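Local coordinates for protein putative enoyl-CoA hydratase (Streptomyces avermitilis, PDB 3GKB) that belongs to the crotonase-like enoyl-CoA hydratase/isomerase family and probably acts on acyl-CoA thioesters, although its own reaction has not been established, at residues B[71-74]-B[75-78]. Numbering follows the deposited sequence.
Sequences DMRI and GEKM
Arg73 and Glu76 run alongside each other on the surface of the loop that leads from strand 55-60 into helix 78-87. Both side chains set out with CG anti to the carbonyl carbon (chi1 -57° and -66°), beside the backbone N, and then extend in the same direction. The carboxylate therefore lies along the arginine's aliphatic stem: Glu76 OE2 is 3.6 Å from Arg73 CD and about as close to Arg73 CG. The charged groups do not pair face on or in a bidentate way. Glu76 OE2 sits at the edge of the Arg73 guanidinium, near its plane, 3.8 Å from Arg73 NE, a long salt bridge, with the two planes 71° apart.

Beneath this pair the backbone supplies the firmer link. Glu76 N donates to Arg73 O over 3.0 Å, approaching from above the carbonyl plane, a bond that, with the matching chi1 values, leaves the two side chains next to each other. A type I beta turn from Asp71 to Ile74 comes just before, reinforced by an Asx turn in which Arg73 N donates to Asp71 OD1 (3.0 Å) from above the carboxylate plane. Gln262 also bonds to Asp71 OD1 and to Met72 N, while Met72 packs on Ile253 and Leu257 of helix 248-258, tying the loop to the C-terminal part of the chain.

Water bridges backbone atoms at two places. One molecule donates to Met72 O and accepts from Gly75 N; the other donates to both Ile74 O and Lys77 O, just where Lys77 takes the N-cap position of the coming helix. With the ion pair long, its flat groups turned steeply against each other, and at the surface, its electrostatic gain is probably modest; the conformation probably owes more to the successive backbone turns and bridging waters.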
# COMPACT_ATOMS: atom_id res chain seq x y z
N ASP B 71 -1.79 -26.50 15.07
CA ASP B 71 -1.28 -27.66 15.79
C ASP B 71 -0.47 -28.53 14.84
O ASP B 71 -0.95 -29.00 13.80
CB ASP B 71 -2.47 -28.42 16.38
CG ASP B 71 -2.06 -29.68 17.13
OD1 ASP B 71 -0.84 -29.88 17.38
OD2 ASP B 71 -2.99 -30.48 17.44
N MET B 72 0.78 -28.75 15.19
CA MET B 72 1.68 -29.51 14.33
C MET B 72 1.32 -31.02 14.30
O MET B 72 1.81 -31.76 13.45
CB MET B 72 3.12 -29.29 14.80
CG MET B 72 3.71 -27.88 14.42
SD MET B 72 5.20 -27.40 15.41
CE MET B 72 6.46 -28.32 14.66
N ARG B 73 0.51 -31.45 15.25
CA ARG B 73 -0.01 -32.81 15.29
C ARG B 73 -1.39 -32.96 14.67
O ARG B 73 -2.01 -34.03 14.78
CB ARG B 73 -0.08 -33.30 16.73
CG ARG B 73 1.23 -33.25 17.47
CD ARG B 73 1.18 -34.22 18.61
NE ARG B 73 2.51 -34.55 19.08
CZ ARG B 73 3.14 -33.92 20.05
NH1 ARG B 73 2.57 -32.89 20.67
NH2 ARG B 73 4.36 -34.32 20.39
N ILE B 74 -1.89 -31.91 14.00
CA ILE B 74 -3.25 -31.94 13.48
C ILE B 74 -3.47 -33.05 12.41
O ILE B 74 -4.58 -33.49 12.20
CB ILE B 74 -3.69 -30.54 12.94
CG1 ILE B 74 -5.22 -30.46 12.91
CG2 ILE B 74 -3.03 -30.22 11.59
CD1 ILE B 74 -5.74 -29.07 12.77
N GLY B 75 -2.39 -33.49 11.77
CA GLY B 75 -2.48 -34.50 10.73
C GLY B 75 -2.46 -35.91 11.26
O GLY B 75 -2.60 -36.86 10.48
N GLU B 76 -2.27 -36.06 12.57
CA GLU B 76 -2.25 -37.36 13.22
C GLU B 76 -3.67 -37.90 13.41
O GLU B 76 -3.84 -39.10 13.55
CB GLU B 76 -1.51 -37.31 14.57
CG GLU B 76 -0.01 -37.00 14.46
CD GLU B 76 0.70 -36.88 15.82
OE1 GLU B 76 0.12 -37.27 16.86
OE2 GLU B 76 1.85 -36.38 15.85
N LYS B 77 -4.67 -37.03 13.43
CA LYS B 77 -6.08 -37.43 13.51
C LYS B 77 -6.87 -36.86 12.35
O LYS B 77 -7.61 -35.85 12.51
CB LYS B 77 -6.70 -36.98 14.83
CG LYS B 77 -6.14 -37.64 16.06
CD LYS B 77 -7.04 -37.37 17.28
CE LYS B 77 -6.45 -37.88 18.59
NZ LYS B 77 -6.80 -39.30 18.87
N MET B 78 -6.75 -37.52 11.19
CA MET B 78 -7.35 -36.99 9.97
C MET B 78 -8.89 -36.98 10.03
O MET B 78 -9.52 -36.15 9.36
CB MET B 78 -6.85 -37.72 8.71
CG MET B 78 -5.38 -37.43 8.34
SD MET B 78 -5.00 -35.72 8.02
CE MET B 78 -6.12 -35.30 6.69
O HOH W 1 0.27 -33.02 11.66
O HOH W 2 -7.00 -33.56 13.43